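Local coordinates for protein erythromycin dehydratase (Saccharopolyspora erythraea, PDB 3EL6) that probably catalyses removal of water from beta-hydroxyacyl intermediates, serving as a dehydratase domain of the polyketide synthase that builds the erythromycin ring, at residues Q198-A203 against V210-S215; M279-T284 against D295-R300; T75-S80 against R105-A110; L116-G121 against I131-A136. All coordinates share one frame; numbering follows the deposited sequence.

Contact 1: Q198-A203 against V210-S215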
loop_
_atom_site.group_PDB
_atom_site.type_symbol
_atom_site.label_atom_id
_atom_site.label_comp_id
_atom_site.label_asym_id
_atom_site.label_seq_id
_atom_site.Cartn_x
_atom_site.Cartn_y
_atom_site.Cartn_z
ATOM N N GLN A 198 -23.448 23.439 -14.157
ATOM C CA GLN A 198 -24.775 23.651 -14.731
ATOM C C GLN A 198 -24.854 22.867 -16.029
ATOM O O GLN A 198 -25.059 23.414 -17.127
ATOM C CB GLN A 198 -24.980 25.158 -14.912
ATOM C CG GLN A 198 -24.987 25.840 -13.587
ATOM C CD GLN A 198 -25.178 27.329 -13.691
ATOM O OE1 GLN A 198 -25.488 27.831 -14.779
ATOM N NE2 GLN A 198 -24.960 28.048 -12.590
ATOM N N ALA A 199 -24.766 21.539 -15.928
ATOM C CA ALA A 199 -24.520 20.711 -17.093
ATOM C C ALA A 199 -25.782 19.998 -17.600
ATOM O O ALA A 199 -25.695 19.244 -18.551
ATOM C CB ALA A 199 -23.416 19.643 -16.786
ATOM N N LEU A 200 -26.921 20.211 -16.952
ATOM C CA LEU A 200 -28.214 19.724 -17.520
ATOM C C LEU A 200 -28.572 20.633 -18.705
ATOM O O LEU A 200 -28.814 21.815 -18.488
ATOM C CB LEU A 200 -29.292 19.780 -16.441
ATOM C CG LEU A 200 -29.110 18.799 -15.287
ATOM C CD1 LEU A 200 -30.196 19.105 -14.201
ATOM C CD2 LEU A 200 -29.300 17.358 -15.736
ATOM N N ARG A 201 -28.455 20.141 -19.927
ATOM C CA ARG A 201 -28.611 20.999 -21.129
ATOM C C ARG A 201 -30.086 20.936 -21.650
ATOM O O ARG A 201 -30.608 21.901 -22.259
ATOM C CB ARG A 201 -27.667 20.569 -22.232
ATOM C CG ARG A 201 -26.163 20.601 -21.865
ATOM C CD ARG A 201 -25.629 22.040 -21.511
ATOM N NE ARG A 201 -24.328 21.867 -20.829
ATOM C CZ ARG A 201 -23.689 22.797 -20.139
ATOM N NH1 ARG A 201 -24.117 24.061 -20.169
ATOM N NH2 ARG A 201 -22.582 22.474 -19.464
ATOM N N ALA A 202 -30.734 19.788 -21.452
ATOM C CA ALA A 202 -32.158 19.623 -21.863
ATOM C C ALA A 202 -32.762 18.478 -21.064
ATOM O O ALA A 202 -32.012 17.588 -20.627
ATOM C CB ALA A 202 -32.213 19.295 -23.371
ATOM N N ALA A 203 -34.071 18.506 -20.788
ATOM C CA ALA A 203 -34.651 17.401 -20.048
ATOM C C ALA A 203 -36.128 17.230 -20.444
ATOM O O ALA A 203 -36.793 18.200 -20.885
ATOM C CB ALA A 203 -34.577 17.657 -18.548
ATOM N N VAL A 210 -37.178 10.315 -16.255
ATOM C CA VAL A 210 -36.608 11.596 -16.650
ATOM C C VAL A 210 -35.559 11.300 -17.692
ATOM O O VAL A 210 -34.787 10.345 -17.526
ATOM C CB VAL A 210 -35.942 12.267 -15.420
ATOM C CG1 VAL A 210 -35.089 13.477 -15.846
ATOM C CG2 VAL A 210 -36.991 12.642 -14.364
ATOM N N TYR A 211 -35.506 12.081 -18.785
ATOM C CA TYR A 211 -34.556 11.883 -19.851
ATOM C C TYR A 211 -33.754 13.197 -19.859
ATOM O O TYR A 211 -34.377 14.268 -19.725
ATOM C CB TYR A 211 -35.291 11.740 -21.184
ATOM C CG TYR A 211 -36.224 10.558 -21.134
ATOM C CD1 TYR A 211 -35.832 9.329 -21.634
ATOM C CD2 TYR A 211 -37.432 10.663 -20.463
ATOM C CE1 TYR A 211 -36.685 8.204 -21.518
ATOM C CE2 TYR A 211 -38.285 9.546 -20.332
ATOM C CZ TYR A 211 -37.905 8.353 -20.860
ATOM O OH TYR A 211 -38.761 7.277 -20.706
ATOM N N ALA A 212 -32.430 13.163 -20.012
ATOM C CA ALA A 212 -31.729 14.488 -19.985
ATOM C C ALA A 212 -30.536 14.410 -20.923
ATOM O O ALA A 212 -29.994 13.345 -21.131
ATOM C CB ALA A 212 -31.282 14.850 -18.554
ATOM N N GLU A 213 -30.123 15.547 -21.508
ATOM C CA GLU A 213 -28.870 15.643 -22.226
ATOM C C GLU A 213 -27.955 16.368 -21.241
ATOM O O GLU A 213 -28.332 17.410 -20.705
ATOM C CB GLU A 213 -29.059 16.515 -23.474
ATOM C CG GLU A 213 -29.795 15.727 -24.599
ATOM C CD GLU A 213 -30.125 16.578 -25.805
ATOM O OE1 GLU A 213 -29.800 17.812 -25.816
ATOM O OE2 GLU A 213 -30.733 15.996 -26.737
ATOM N N VAL A 214 -26.749 15.831 -21.039
ATOM C CA VAL A 214 -25.861 16.353 -20.007
ATOM C C VAL A 214 -24.484 16.431 -20.671
ATOM O O VAL A 214 -24.061 15.490 -21.298
ATOM C CB VAL A 214 -25.832 15.409 -18.816
ATOM C CG1 VAL A 214 -24.837 15.945 -17.843
ATOM C CG2 VAL A 214 -27.221 15.306 -18.148
ATOM N N SER A 215 -23.767 17.553 -20.551
ATOM C CA SER A 215 -22.462 17.670 -21.216
ATOM C C SER A 215 -21.658 18.786 -20.529
ATOM O O SER A 215 -22.228 19.673 -19.896
ATOM C CB SER A 215 -22.544 17.988 -22.723
ATOM O OG SER A 215 -23.247 19.234 -22.916
#

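Contact 2: M279-T284 against D295-R300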
loop_
_atom_site.group_PDB
_atom_site.type_symbol
_atom_site.label_atom_id
_atom_site.label_comp_id
_atom_site.label_asym_id
_atom_site.label_seq_id
_atom_site.Cartn_x
_atom_site.Cartn_y
_atom_site.Cartn_z
ATOM N N MET A 279 -33.101 6.207 -7.699
ATOM C CA MET A 279 -33.400 5.990 -9.100
ATOM C C MET A 279 -32.280 5.231 -9.737
ATOM O O MET A 279 -31.132 5.339 -9.265
ATOM C CB MET A 279 -33.557 7.326 -9.877
ATOM C CG MET A 279 -34.674 8.253 -9.313
ATOM S SD MET A 279 -35.052 9.673 -10.419
ATOM C CE MET A 279 -36.010 8.839 -11.719
ATOM N N ALA A 280 -32.595 4.504 -10.812
ATOM C CA ALA A 280 -31.619 3.776 -11.627
ATOM C C ALA A 280 -31.207 4.697 -12.750
ATOM O O ALA A 280 -31.998 5.510 -13.187
ATOM C CB ALA A 280 -32.232 2.555 -12.218
ATOM N N LEU A 281 -29.986 4.579 -13.223
ATOM C CA LEU A 281 -29.553 5.474 -14.280
ATOM C C LEU A 281 -29.019 4.696 -15.440
ATOM O O LEU A 281 -28.261 3.730 -15.287
ATOM C CB LEU A 281 -28.453 6.421 -13.746
ATOM C CG LEU A 281 -28.835 7.433 -12.686
ATOM C CD1 LEU A 281 -27.628 8.106 -12.015
ATOM C CD2 LEU A 281 -29.705 8.557 -13.355
ATOM N N ARG A 282 -29.334 5.132 -16.650
ATOM C CA ARG A 282 -28.763 4.510 -17.796
ATOM C C ARG A 282 -28.167 5.607 -18.649
ATOM O O ARG A 282 -28.886 6.543 -18.989
ATOM C CB ARG A 282 -29.875 3.808 -18.600
ATOM C CG ARG A 282 -29.343 3.070 -19.801
ATOM C CD ARG A 282 -30.284 1.923 -20.203
ATOM N NE ARG A 282 -29.669 1.023 -21.199
ATOM C CZ ARG A 282 -29.065 -0.128 -20.920
ATOM N NH1 ARG A 282 -28.977 -0.565 -19.657
ATOM N NH2 ARG A 282 -28.526 -0.845 -21.917
ATOM N N VAL A 283 -26.891 5.519 -18.974
ATOM C CA VAL A 283 -26.180 6.631 -19.545
ATOM C C VAL A 283 -25.634 6.185 -20.890
ATOM O O VAL A 283 -24.886 5.167 -20.974
ATOM C CB VAL A 283 -24.950 7.077 -18.651
ATOM C CG1 VAL A 283 -24.200 8.230 -19.358
ATOM C CG2 VAL A 283 -25.426 7.454 -17.235
ATOM N N THR A 284 -26.003 6.898 -21.954
ATOM C CA THR A 284 -25.477 6.586 -23.300
ATOM C C THR A 284 -24.764 7.753 -23.956
ATOM O O THR A 284 -24.922 8.888 -23.489
ATOM C CB THR A 284 -26.623 6.189 -24.275
ATOM O OG1 THR A 284 -27.662 7.171 -24.178
ATOM C CG2 THR A 284 -27.263 4.872 -23.817
ATOM N N ASP A 295 -27.365 0.813 -10.915
ATOM C CA ASP A 295 -28.599 0.092 -10.556
ATOM C C ASP A 295 -29.490 0.917 -9.633
ATOM O O ASP A 295 -30.732 0.952 -9.807
ATOM C CB ASP A 295 -28.286 -1.258 -9.900
ATOM C CG ASP A 295 -27.912 -2.329 -10.905
ATOM O OD1 ASP A 295 -27.828 -2.069 -12.138
ATOM O OD2 ASP A 295 -27.705 -3.497 -10.460
ATOM N N SER A 296 -28.903 1.576 -8.640
ATOM C CA SER A 296 -29.617 2.598 -7.875
ATOM C C SER A 296 -28.687 3.600 -7.250
ATOM O O SER A 296 -27.624 3.229 -6.713
ATOM C CB SER A 296 -30.514 2.036 -6.747
ATOM O OG SER A 296 -29.826 1.042 -6.049
ATOM N N LEU A 297 -29.107 4.867 -7.337
ATOM C CA LEU A 297 -28.430 5.965 -6.703
ATOM C C LEU A 297 -29.411 6.390 -5.636
ATOM O O LEU A 297 -30.575 6.720 -5.952
ATOM C CB LEU A 297 -28.317 7.128 -7.699
ATOM C CG LEU A 297 -27.148 8.085 -7.501
ATOM C CD1 LEU A 297 -27.424 9.481 -8.038
ATOM C CD2 LEU A 297 -26.557 8.072 -6.112
ATOM N N VAL A 298 -28.972 6.412 -4.390
ATOM C CA VAL A 298 -29.869 6.697 -3.266
ATOM C C VAL A 298 -29.507 8.013 -2.641
ATOM O O VAL A 298 -28.317 8.312 -2.405
ATOM C CB VAL A 298 -29.739 5.621 -2.170
ATOM C CG1 VAL A 298 -30.778 5.857 -1.076
ATOM C CG2 VAL A 298 -29.893 4.282 -2.764
ATOM N N VAL A 299 -30.530 8.804 -2.335
ATOM C CA VAL A 299 -30.309 10.072 -1.660
ATOM C C VAL A 299 -30.814 9.990 -0.220
ATOM O O VAL A 299 -31.711 9.226 0.100
ATOM C CB VAL A 299 -30.972 11.242 -2.422
ATOM C CG1 VAL A 299 -30.418 11.341 -3.864
ATOM C CG2 VAL A 299 -32.490 11.035 -2.447
ATOM N N ARG A 300 -30.196 10.760 0.664
ATOM C CA ARG A 300 -30.537 10.716 2.077
ATOM C C ARG A 300 -30.268 12.075 2.660
ATOM O O ARG A 300 -29.715 12.912 1.947
ATOM C CB ARG A 300 -29.677 9.668 2.769
ATOM C CG ARG A 300 -29.201 10.007 4.177
ATOM C CD ARG A 300 -27.841 9.349 4.393
ATOM N NE ARG A 300 -27.684 8.614 5.655
ATOM C CZ ARG A 300 -28.274 7.451 5.948
ATOM N NH1 ARG A 300 -28.027 6.865 7.119
ATOM N NH2 ARG A 300 -29.126 6.881 5.092
#

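Contact 3: T75-S80 against R105-A110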
loop_
_atom_site.group_PDB
_atom_site.type_symbol
_atom_site.label_atom_id
_atom_site.label_comp_id
_atom_site.label_asym_id
_atom_site.label_seq_id
_atom_site.Cartn_x
_atom_site.Cartn_y
_atom_site.Cartn_z
ATOM N N THR A 75 -17.861 24.732 0.761
ATOM C CA THR A 75 -17.354 24.141 -0.455
ATOM C C THR A 75 -17.194 22.645 -0.221
ATOM O O THR A 75 -16.277 22.210 0.494
ATOM C CB THR A 75 -16.009 24.731 -0.863
ATOM O OG1 THR A 75 -16.177 26.131 -1.124
ATOM C CG2 THR A 75 -15.510 24.071 -2.130
ATOM N N LEU A 76 -18.086 21.870 -0.834
ATOM C CA LEU A 76 -18.122 20.432 -0.618
ATOM C C LEU A 76 -17.651 19.745 -1.874
ATOM O O LEU A 76 -18.134 20.038 -2.981
ATOM C CB LEU A 76 -19.540 19.965 -0.299
ATOM C CG LEU A 76 -20.130 20.532 0.974
ATOM C CD1 LEU A 76 -21.352 19.719 1.272
ATOM C CD2 LEU A 76 -19.110 20.426 2.118
ATOM N N VAL A 77 -16.699 18.828 -1.729
ATOM C CA VAL A 77 -16.319 17.995 -2.859
ATOM C C VAL A 77 -17.549 17.096 -3.209
ATOM O O VAL A 77 -18.137 16.408 -2.335
ATOM C CB VAL A 77 -15.098 17.108 -2.490
ATOM C CG1 VAL A 77 -14.760 16.138 -3.639
ATOM C CG2 VAL A 77 -13.888 18.013 -2.208
ATOM N N PRO A 78 -17.943 17.094 -4.480
ATOM C CA PRO A 78 -19.069 16.249 -4.873
ATOM C C PRO A 78 -18.719 14.735 -4.685
ATOM O O PRO A 78 -17.592 14.297 -4.963
ATOM C CB PRO A 78 -19.238 16.527 -6.358
ATOM C CG PRO A 78 -18.353 17.702 -6.681
ATOM C CD PRO A 78 -17.274 17.738 -5.627
ATOM N N GLY A 79 -19.685 13.980 -4.183
ATOM C CA GLY A 79 -19.517 12.522 -4.064
ATOM C C GLY A 79 -19.073 11.863 -5.338
ATOM O O GLY A 79 -18.401 10.799 -5.292
ATOM N N SER A 80 -19.428 12.441 -6.490
ATOM C CA SER A 80 -19.047 11.856 -7.763
ATOM C C SER A 80 -17.541 11.840 -7.957
ATOM O O SER A 80 -17.034 11.034 -8.706
ATOM C CB SER A 80 -19.667 12.664 -8.927
ATOM O OG SER A 80 -19.212 14.000 -8.808
ATOM N N ARG A 105 -19.486 11.434 5.446
ATOM C CA ARG A 105 -19.199 12.842 5.393
ATOM C C ARG A 105 -18.581 13.312 4.081
ATOM O O ARG A 105 -17.555 12.779 3.623
ATOM C CB ARG A 105 -18.221 13.130 6.506
ATOM C CG ARG A 105 -17.424 11.885 6.848
ATOM C CD ARG A 105 -17.065 11.920 8.290
ATOM N NE ARG A 105 -16.185 13.059 8.515
ATOM C CZ ARG A 105 -14.938 13.060 8.079
ATOM N NH1 ARG A 105 -14.156 14.116 8.298
ATOM N NH2 ARG A 105 -14.495 11.978 7.420
ATOM N N PRO A 106 -19.211 14.307 3.465
ATOM C CA PRO A 106 -18.606 14.959 2.315
ATOM C C PRO A 106 -17.298 15.584 2.736
ATOM O O PRO A 106 -17.084 15.859 3.908
ATOM C CB PRO A 106 -19.635 16.026 1.912
ATOM C CG PRO A 106 -20.514 16.145 3.091
ATOM C CD PRO A 106 -20.578 14.765 3.684
ATOM N N LEU A 107 -16.390 15.711 1.798
ATOM C CA LEU A 107 -15.109 16.284 2.065
ATOM C C LEU A 107 -15.358 17.792 1.982
ATOM O O LEU A 107 -15.912 18.282 0.993
ATOM C CB LEU A 107 -14.172 15.840 0.955
ATOM C CG LEU A 107 -12.703 15.504 1.185
ATOM C CD1 LEU A 107 -12.011 15.044 -0.099
ATOM C CD2 LEU A 107 -11.973 16.659 1.843
ATOM N N VAL A 108 -14.964 18.519 3.011
ATOM C CA VAL A 108 -15.078 19.965 2.993
ATOM C C VAL A 108 -13.758 20.566 2.567
ATOM O O VAL A 108 -12.728 20.363 3.229
ATOM C CB VAL A 108 -15.459 20.537 4.369
ATOM C CG1 VAL A 108 -15.545 22.023 4.284
ATOM C CG2 VAL A 108 -16.788 19.981 4.813
ATOM N N LEU A 109 -13.772 21.306 1.459
ATOM C CA LEU A 109 -12.520 21.825 0.918
ATOM C C LEU A 109 -12.141 23.129 1.573
ATOM O O LEU A 109 -12.868 24.141 1.508
ATOM C CB LEU A 109 -12.527 21.974 -0.607
ATOM C CG LEU A 109 -11.852 20.876 -1.417
ATOM C CD1 LEU A 109 -11.575 21.391 -2.842
ATOM C CD2 LEU A 109 -10.557 20.388 -0.763
ATOM N N ALA A 110 -10.975 23.037 2.206
ATOM C CA ALA A 110 -10.343 24.046 3.015
ATOM C C ALA A 110 -9.200 24.566 2.178
ATOM O O ALA A 110 -8.326 23.775 1.753
ATOM C CB ALA A 110 -9.780 23.395 4.285
HETATM O O HOH W 1 -16.975 14.627 -0.624
#

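Contact 4: L116-G121 against I131-A136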
loop_
_atom_site.group_PDB
_atom_site.type_symbol
_atom_site.label_atom_id
_atom_site.label_comp_id
_atom_site.label_asym_id
_atom_site.label_seq_id
_atom_site.Cartn_x
_atom_site.Cartn_y
_atom_site.Cartn_z
ATOM N N LEU A 116 -5.781 12.626 -0.737
ATOM C CA LEU A 116 -6.712 11.527 -0.944
ATOM C C LEU A 116 -5.895 10.238 -0.874
ATOM O O LEU A 116 -4.707 10.202 -1.280
ATOM C CB LEU A 116 -7.264 11.577 -2.382
ATOM C CG LEU A 116 -8.037 12.858 -2.641
ATOM C CD1 LEU A 116 -8.227 13.005 -4.206
ATOM C CD2 LEU A 116 -9.311 12.792 -1.861
ATOM N N ARG A 117 -6.517 9.194 -0.342
ATOM C CA ARG A 117 -5.850 7.870 -0.303
ATOM C C ARG A 117 -6.919 6.803 -0.477
ATOM O O ARG A 117 -7.932 6.791 0.246
ATOM C CB ARG A 117 -5.063 7.762 1.019
ATOM C CG ARG A 117 -4.429 6.377 1.336
ATOM C CD ARG A 117 -2.927 6.156 1.093
ATOM N NE ARG A 117 -1.968 7.228 0.900
ATOM C CZ ARG A 117 -1.022 7.529 1.771
ATOM N NH1 ARG A 117 -0.962 6.877 2.954
ATOM N NH2 ARG A 117 -0.166 8.504 1.513
ATOM N N MET A 118 -6.760 5.924 -1.479
ATOM C CA MET A 118 -7.686 4.827 -1.673
ATOM C C MET A 118 -6.923 3.529 -1.439
ATOM O O MET A 118 -5.790 3.423 -1.863
ATOM C CB MET A 118 -8.250 4.803 -3.108
ATOM C CG MET A 118 -9.228 5.893 -3.397
ATOM S SD MET A 118 -9.824 5.522 -5.034
ATOM C CE MET A 118 -8.383 5.883 -6.062
ATOM N N SER A 119 -7.508 2.606 -0.686
ATOM C CA SER A 119 -6.891 1.298 -0.428
ATOM C C SER A 119 -7.818 0.235 -0.942
ATOM O O SER A 119 -8.990 0.236 -0.576
ATOM C CB SER A 119 -6.723 1.031 1.091
ATOM O OG SER A 119 -6.168 2.176 1.726
ATOM N N VAL A 120 -7.278 -0.674 -1.753
ATOM C CA VAL A 120 -8.037 -1.837 -2.239
ATOM C C VAL A 120 -7.447 -3.109 -1.596
ATOM O O VAL A 120 -6.242 -3.340 -1.674
ATOM C CB VAL A 120 -7.952 -1.921 -3.743
ATOM C CG1 VAL A 120 -8.678 -3.215 -4.275
ATOM C CG2 VAL A 120 -8.636 -0.638 -4.355
ATOM N N GLY A 121 -8.272 -3.903 -0.957
ATOM C CA GLY A 121 -7.733 -5.033 -0.168
ATOM C C GLY A 121 -7.764 -6.325 -0.907
ATOM O O GLY A 121 -7.921 -6.354 -2.130
ATOM N N ILE A 131 -12.948 -1.503 -1.111
ATOM C CA ILE A 131 -12.168 -0.309 -1.347
ATOM C C ILE A 131 -12.553 0.728 -0.254
ATOM O O ILE A 131 -13.722 0.913 0.082
ATOM C CB ILE A 131 -12.446 0.288 -2.789
ATOM C CG1 ILE A 131 -11.677 1.597 -3.004
ATOM C CG2 ILE A 131 -13.961 0.442 -2.975
ATOM C CD1 ILE A 131 -11.517 1.980 -4.488
ATOM N N ASP A 132 -11.551 1.359 0.315
ATOM C CA ASP A 132 -11.768 2.408 1.321
ATOM C C ASP A 132 -11.249 3.704 0.791
ATOM O O ASP A 132 -10.206 3.754 0.112
ATOM C CB ASP A 132 -11.046 2.058 2.636
ATOM C CG ASP A 132 -11.692 0.888 3.350
ATOM O OD1 ASP A 132 -12.949 0.855 3.512
ATOM O OD2 ASP A 132 -10.951 -0.053 3.715
ATOM N N VAL A 133 -11.933 4.804 1.107
ATOM C CA VAL A 133 -11.407 6.065 0.644
ATOM C C VAL A 133 -11.223 7.013 1.815
ATOM O O VAL A 133 -12.177 7.255 2.543
ATOM C CB VAL A 133 -12.359 6.736 -0.414
ATOM C CG1 VAL A 133 -11.676 7.993 -0.989
ATOM C CG2 VAL A 133 -12.711 5.682 -1.517
ATOM N N HIS A 134 -10.028 7.557 1.952
ATOM C CA HIS A 134 -9.692 8.479 3.049
ATOM C C HIS A 134 -9.245 9.800 2.479
ATOM O O HIS A 134 -8.702 9.891 1.358
ATOM C CB HIS A 134 -8.583 7.909 3.979
ATOM C CG HIS A 134 -9.035 6.757 4.850
ATOM N ND1 HIS A 134 -9.196 5.479 4.364
ATOM C CD2 HIS A 134 -9.326 6.688 6.175
ATOM C CE1 HIS A 134 -9.619 4.685 5.334
ATOM N NE2 HIS A 134 -9.711 5.398 6.443
ATOM N N ALA A 135 -9.391 10.847 3.286
ATOM C CA ALA A 135 -8.859 12.133 2.912
ATOM C C ALA A 135 -8.235 12.830 4.114
ATOM O O ALA A 135 -8.599 12.505 5.257
ATOM C CB ALA A 135 -10.023 13.006 2.403
ATOM N N ALA A 136 -7.389 13.824 3.863
ATOM C CA ALA A 136 -6.796 14.587 4.986
ATOM C C ALA A 136 -6.537 16.003 4.528
ATOM O O ALA A 136 -6.348 16.229 3.338
ATOM C CB ALA A 136 -5.508 13.977 5.369
HETATM O O HOH W 2 -7.848 4.547 2.207
#

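Contact 1: Q198-A203 against V210-S215
A classic beta bulge interrupts the antiparallel hairpin of strands 200-206 and 209-215. Arg-201 and Ala-202 both face Glu-213. Arg-201 N donates to Glu-213 O at 2.8 Å, and Ala-202 N makes a weak second bond to the same oxygen. Beyond the bulge, Glu-213 N returns a bond to Ala-202 O at 2.9 Å. At the other end of the pairing, Ser-215 N reaches Ala-199 O at 3.3 Å.

The bulge turns the Arg-201 side chain toward the partner strand. A bend at chi2 (-62°) folds the chain back, and the guanidinium grips Ser-215 O side-on with two nitrogens. Arg-201 NH2 is 2.9 Å from Ser-215 O. Arg-201 NE is 3.2 Å from the same Ser-215 O. The oxygen lies in the guanidinium plane, but both nitrogens approach one face of the carbonyl. The aliphatic part of Arg-201 runs past the serine hydroxyl, with CG 3.4 Å from Ser-215 OG.

Leu-200 and Val-214 lie side by side on the buried face, with Leu-200 CD2 3.8 Å from Val-214 CG2. Both rest on helix 227-235. Glu-213 is on the other face, where its OE2 is hydrogen-bonded to Trp-169 NE1. The arrangement is that of a bulged antiparallel hairpin packed on the central helix of a hotdog fold.

Contact 2: M279-T284 against D295-R300
Leu-281 and Leu-297 meet methyl to methyl inside the second hotdog unit, where strands 278-284 and 290-299 form an antiparallel hairpin. Leu-281 CD1 is 4.2 Å from Leu-297 CD1. The first torsions bring the two branches together from opposite strands. Leu-297 carries CG roughly opposite its backbone N (chi1 -153°), while Leu-281 keeps CG beside its own N (chi1 -66°).

Met-279 pairs directly with Leu-297, and both side chains are on the same face of the sheet. They converge on Leu-237, in the loop after helix 227-235, without touching each other closely. The pair is held by the backbone. Leu-297 N donates to Met-279 O at 2.8 Å, and Met-279 N donates to Leu-297 O at 3.1 Å. Met-279 O also receives a CA-H contact from Ser-296, with CA 3.4 Å away.

The chain turns a corner at Asp-295. Asp-295 and Ser-296 form a classic beta bulge opposite Asn-255 of the neighbouring strand 251-259. Ser-296 OG is hydrogen-bonded there to Asn-255 OD1. The N-to-C directions of strands 279-284 and 296-299 are 136° apart, well short of antiparallel, so they diverge quickly, and the main pairing is one hydrogen-bonded pair. Before the corner, Leu-281 takes up backbone bonding with Val-294. At the bend itself, Ala-280 CB comes within 3.3 Å of Asp-295 O.

Contact 3: T75-S80 against R105-A110
The Pro-106 ring has Leu-76 alongside it. Leu-76 CD1 is 4.1 Å from both Pro-106 CB and Pro-106 CG. The flat peptide units of the two segments are joined by hydrogen bonds. Leu-109 N donates to Thr-75 O at 2.8 Å, and Val-77 N donates to Leu-107 O at 2.9 Å. The carbonyls also take CA-H contacts from Val-108 and Leu-76. A water extends the pairing by one step: it donates to Val-77 O at 2.7 Å and accepts from Leu-107 N.

The side chains pack on two sides of this short bridge. Val-77 points toward the other segment and sits between two leucines. With Val-77 CG1 anti to the backbone N (chi1 175°), Val-77 CG2 is left beside that N, 3.6 Å from Leu-109 CG. Val-77 CB is 3.8 Å from Leu-107 CB. The second branch of Leu-76 goes elsewhere: Leu-76 CD2 lies across Val-108 CG2 at 3.6 Å. Thr-75 CG2 meets Leu-109 CB.

Leu-76 O is also hydrogen-bonded to His-69 ND1. Pro-78, next along the chain, packs against His-69 and against Asp-231 of helix 227-235. The run from His-69 to Pro-78 matches the HxxxGxxxxP signature of polyketide synthase dehydratases. The bridge ties the loop after strand 97-103 to the turn that leads into helix 79-93, the central helix of the first hotdog unit.

Contact 4: L116-G121 against I131-A136
Met-118 lies alongside both Val-133 and Ile-131, on the helix-facing side of an antiparallel hairpin in the first hotdog unit. Met-118 CG is 4.0 Å from Val-133 CG2, and the sulfur SD is 4.0 Å from Ile-131 CD1. Ile-131 extends CG1 opposite its backbone N (chi1 177°), which carries CD1 in between Met-118 and Val-120. There it also meets Val-120 CG2 at 3.9 Å. Leu-116 CD2 touches Ala-135 CB at the far end of the same row. Helix 79-93 packs on this face through Leu-85 and Ala-89.

The strands keep a regular register, without a bulge. Arg-117 with His-134 and Ser-119 with Asp-132 are hydrogen-bonded pairs, each joined by two backbone bonds. The straightest is His-134 N to Arg-117 O, at 2.8 Å and 172°.

The other face, with Arg-117, Ser-119, Asp-132 and His-134, is polar and includes part of the dimer interface. Arg-117 NH1 is hydrogen-bonded to Asp-45 O of the second subunit, and Ser-119 and His-134 pack against Val-46 and Gly-48 of that subunit. Asp-132 OD1 is bonded within the chain to Thr-152 OG1. Arg-117 O has a second partner besides His-134 N. A water donates to it at 3.0 Å, and the same water is hydrogen-bonded to His-134 ND1 at 2.7 Å.

Along the chain the order is contact 3, contact 4, contact 1, contact 2. The first two belong to the N-terminal hotdog unit and the last two to the C-terminal one, as expected of a double hotdog. Contacts 3 and 4 touch: Leu-107 CD1 is 3.8 Å from Ala-135 CB. Contacts 1 and 2 do not touch, because strand 266-273 lies between their hairpins; their centres are about 15 Å apart. Contacts 1 and 4 have centres about 31 Å apart, on opposite sides of the chain's centre. Contact 4 packs on helix 79-93 and contact 1 on helix 227-235. The entry to helix 79-93 in contact 3 touches helix 227-235, so the two units meet there.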